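Local coordinates for precorrin-8x Methyl Mutase (Thermus thermophilus, PDB 1V9C), which probably catalyses the methyl-group migration that converts precorrin-8X to hydrogenobyrinate in the biosynthesis of adenosylcobalamin, at residues His23-Ser26 with Pro27-Pro31; Arg50-Gln53 with Gly54-Glu57. One frame throughout, in Å; residues are numbered along the deposited sequence.

Contact 1. Residues His23-Ser26 with Pro27-Pro31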
# COMPACT_ATOMS: atom_id res chain seq x y z
N HIS B 23 -4.65 25.36 3.05
CA HIS B 23 -4.62 24.55 1.85
C HIS B 23 -5.60 25.10 0.83
O HIS B 23 -6.59 25.72 1.20
CB HIS B 23 -4.98 23.11 2.18
CG HIS B 23 -6.42 22.92 2.55
ND1 HIS B 23 -7.45 23.04 1.65
CD2 HIS B 23 -6.99 22.62 3.74
CE1 HIS B 23 -8.60 22.82 2.26
NE2 HIS B 23 -8.35 22.56 3.53
N GLY B 24 -5.33 24.86 -0.44
CA GLY B 24 -6.23 25.35 -1.46
C GLY B 24 -7.20 24.32 -2.01
O GLY B 24 -7.34 24.21 -3.23
N PHE B 25 -7.87 23.57 -1.14
CA PHE B 25 -8.82 22.56 -1.63
C PHE B 25 -10.27 22.91 -1.38
O PHE B 25 -10.59 23.64 -0.45
CB PHE B 25 -8.49 21.18 -1.02
CG PHE B 25 -7.21 20.59 -1.54
CD1 PHE B 25 -6.06 20.62 -0.77
CD2 PHE B 25 -7.13 20.11 -2.84
CE1 PHE B 25 -4.85 20.19 -1.29
CE2 PHE B 25 -5.93 19.68 -3.37
CZ PHE B 25 -4.79 19.72 -2.59
N SER B 26 -11.15 22.38 -2.22
CA SER B 26 -12.58 22.63 -2.12
C SER B 26 -13.18 21.78 -1.01
O SER B 26 -12.50 20.98 -0.39
CB SER B 26 -13.28 22.30 -3.44
OG SER B 26 -13.64 20.93 -3.52
N PRO B 27 -14.49 21.96 -0.74
CA PRO B 27 -15.16 21.18 0.30
C PRO B 27 -15.23 19.70 -0.03
O PRO B 27 -15.21 18.85 0.86
CB PRO B 27 -16.54 21.83 0.37
CG PRO B 27 -16.25 23.26 0.02
CD PRO B 27 -15.33 23.09 -1.17
N LEU B 28 -15.33 19.38 -1.32
CA LEU B 28 -15.40 18.00 -1.76
C LEU B 28 -14.04 17.38 -1.95
O LEU B 28 -13.88 16.17 -1.84
CB LEU B 28 -16.15 17.90 -3.09
CG LEU B 28 -17.65 18.03 -3.07
CD1 LEU B 28 -18.13 18.02 -4.51
CD2 LEU B 28 -18.28 16.90 -2.27
N GLU B 29 -13.05 18.21 -2.23
CA GLU B 29 -11.70 17.73 -2.45
C GLU B 29 -10.95 17.43 -1.17
O GLU B 29 -10.18 16.47 -1.11
CB GLU B 29 -10.92 18.76 -3.26
CG GLU B 29 -11.40 18.96 -4.69
CD GLU B 29 -10.78 20.19 -5.34
OE1 GLU B 29 -11.01 20.41 -6.55
OE2 GLU B 29 -10.07 20.93 -4.63
N TRP B 30 -11.17 18.24 -0.15
CA TRP B 30 -10.46 18.06 1.11
C TRP B 30 -10.55 16.67 1.73
O TRP B 30 -9.53 16.08 2.04
CB TRP B 30 -10.89 19.10 2.14
CG TRP B 30 -10.06 19.01 3.41
CD1 TRP B 30 -10.52 18.83 4.69
CD2 TRP B 30 -8.62 19.00 3.50
NE1 TRP B 30 -9.46 18.69 5.57
CE2 TRP B 30 -8.29 18.79 4.87
CE3 TRP B 30 -7.59 19.13 2.57
CZ2 TRP B 30 -6.96 18.72 5.31
CZ3 TRP B 30 -6.26 19.06 3.02
CH2 TRP B 30 -5.96 18.86 4.38
N PRO B 31 -11.77 16.12 1.90
CA PRO B 31 -11.92 14.79 2.50
C PRO B 31 -11.06 13.75 1.81
O PRO B 31 -10.67 12.75 2.41
CB PRO B 31 -13.41 14.50 2.35
CG PRO B 31 -14.03 15.87 2.34
CD PRO B 31 -13.08 16.62 1.44

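Contact 2. Residues Arg50-Gln53 with Gly54-Glu57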
# COMPACT_ATOMS: atom_id res chain seq x y z
N ARG B 50 -3.47 17.11 -6.73
CA ARG B 50 -4.16 18.01 -7.64
C ARG B 50 -5.39 17.37 -8.26
O ARG B 50 -5.36 16.20 -8.66
CB ARG B 50 -3.19 18.47 -8.73
CG ARG B 50 -3.65 19.72 -9.46
CD ARG B 50 -2.47 20.61 -9.81
NE ARG B 50 -2.26 20.71 -11.25
CZ ARG B 50 -1.28 21.42 -11.81
NH1 ARG B 50 -0.44 22.10 -11.04
NH2 ARG B 50 -1.16 21.46 -13.13
N PHE B 51 -6.47 18.13 -8.33
CA PHE B 51 -7.71 17.62 -8.91
C PHE B 51 -8.04 18.32 -10.22
O PHE B 51 -7.56 19.42 -10.49
CB PHE B 51 -8.88 17.83 -7.95
CG PHE B 51 -8.72 17.14 -6.64
CD1 PHE B 51 -7.83 17.63 -5.69
CD2 PHE B 51 -9.46 16.00 -6.34
CE1 PHE B 51 -7.69 16.99 -4.46
CE2 PHE B 51 -9.33 15.36 -5.12
CZ PHE B 51 -8.44 15.86 -4.18
N SER B 52 -8.85 17.68 -11.05
CA SER B 52 -9.27 18.32 -12.29
C SER B 52 -10.68 18.81 -11.98
O SER B 52 -11.33 18.31 -11.05
CB SER B 52 -9.32 17.32 -13.44
OG SER B 52 -10.45 16.47 -13.33
N GLN B 53 -11.15 19.78 -12.76
CA GLN B 53 -12.48 20.34 -12.59
C GLN B 53 -13.54 19.23 -12.62
O GLN B 53 -13.58 18.43 -13.56
CB GLN B 53 -12.74 21.35 -13.70
CG GLN B 53 -14.06 22.09 -13.60
CD GLN B 53 -14.24 23.06 -14.76
OE1 GLN B 53 -13.43 23.97 -14.95
NE2 GLN B 53 -15.31 22.88 -15.52
N GLY B 54 -14.38 19.19 -11.59
CA GLY B 54 -15.44 18.19 -11.52
C GLY B 54 -15.05 16.74 -11.21
O GLY B 54 -15.90 15.85 -11.27
N ALA B 55 -13.78 16.51 -10.88
CA ALA B 55 -13.27 15.16 -10.58
C ALA B 55 -14.04 14.42 -9.47
O ALA B 55 -14.58 13.34 -9.69
CB ALA B 55 -11.78 15.23 -10.22
N VAL B 56 -14.09 15.02 -8.29
CA VAL B 56 -14.79 14.39 -7.18
C VAL B 56 -16.25 14.06 -7.49
O VAL B 56 -16.70 12.92 -7.26
CB VAL B 56 -14.73 15.28 -5.92
CG1 VAL B 56 -15.34 14.54 -4.74
CG2 VAL B 56 -13.30 15.63 -5.62
N GLU B 57 -16.99 15.05 -8.00
CA GLU B 57 -18.40 14.84 -8.34
C GLU B 57 -18.50 13.74 -9.38
O GLU B 57 -19.43 12.92 -9.35
CB GLU B 57 -19.03 16.12 -8.88
CG GLU B 57 -18.87 17.35 -7.99
CD GLU B 57 -17.66 18.19 -8.36
OE1 GLU B 57 -16.55 17.62 -8.48
OE2 GLU B 57 -17.82 19.42 -8.54

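Contact 1. Residues His23-Ser26 with Pro27-Pro31
Ser26 and Glu29 bond to each other in both directions across the three-residue step that leads into helix 30-40. The backbone N of Ser26 gives a nearly straight hydrogen bond (169°) to Glu29 OE2 at 3.0 Å, arriving from above the carboxylate plane. In return, Glu29 N donates to Ser26 OG at 3.1 Å. With chi1 at 87°, OG lies between its own backbone N and carbonyl carbon, where it can meet the amides of Leu28 and Glu29. The bond from Leu28 N to this OG is weak. Trp30 N also donates to Ser26 O at 3.1 Å. This set of bonds is the tight part of the contact. An aromatic layer lies beside it. The His23 ring forms an offset stack on the six-membered ring of Trp30, with centroids 4.1 Å apart and planes only 6° from parallel. Phe25 N donates to His23 ND1 in the imidazole plane, which helps set the rotation of that ring. Trp30 NE1 is held by Asp17 of helix 6-20. Phe25 CD1 meets Trp30 CE3 more loosely, at 4.0 Å. Gly24 and Pro27 form the exposed side. The reciprocal Ser26-Glu29 bonds form a capping box leading into helix 30-40.

Contact 2. Residues Arg50-Gln53 with Gly54-Glu57
Ser52 and Ala55 bracket a type II beta turn that carries the chain from strand 49-51 into helix 55-65. Ala55 N closes it with a hydrogen bond to Ser52 O at 3.0 Å (158° at the hydrogen). The donor lies above the carbonyl plane of Ser52. Gly54 has a positive phi of 73°, as the third position of such a turn favours. Gly54 is also the N-cap residue, so the turn runs straight into the helix. Among the side chains, Ala55 CB packs alongside Ser52, 3.6 Å from OG. That hydroxyl is held by Trp180 N on the adjacent strand. The CB of Phe51 points toward residues 54-57, and ring atom CD2 lies 3.9 Å from Val56 CG2, in an oblique approach. CG2 reaches the ring because it is anti to the carbonyl carbon of Val56, whereas CG1 is anti to the backbone N (chi1 -174°). Val56 also packs on Leu200 and Leu203 of helix 190-205. Gln53 is exposed and its chain is extended, though CB still touches Gly54 N. This is a tight strand-to-helix connection at an edge of the doubly wound alpha/beta sheet, made by a type II turn with glycine in its third position.

How the contacts relate
From the N terminus, the chain leaves helix 6-20 by a loop, and contact 1 closes the end of that loop as it leads into helix 30-40. The chain then passes through helices 30-40 and 45-48 to strand 49-51, where contact 2 turns it into helix 55-65. The two contacts follow in series and neither nests in the other. They nevertheless touch in space, with centres about 10 Å apart. The Phe25 ring meets that of Phe51, CE2 to CE1 at 3.4 Å. Leu28 CD1 packs on Glu57 CG at 3.6 Å. Together they join the loop before helix 30-40 to strand 49-51, outermost in this chain's sheet, and to the first turn of helix 55-65.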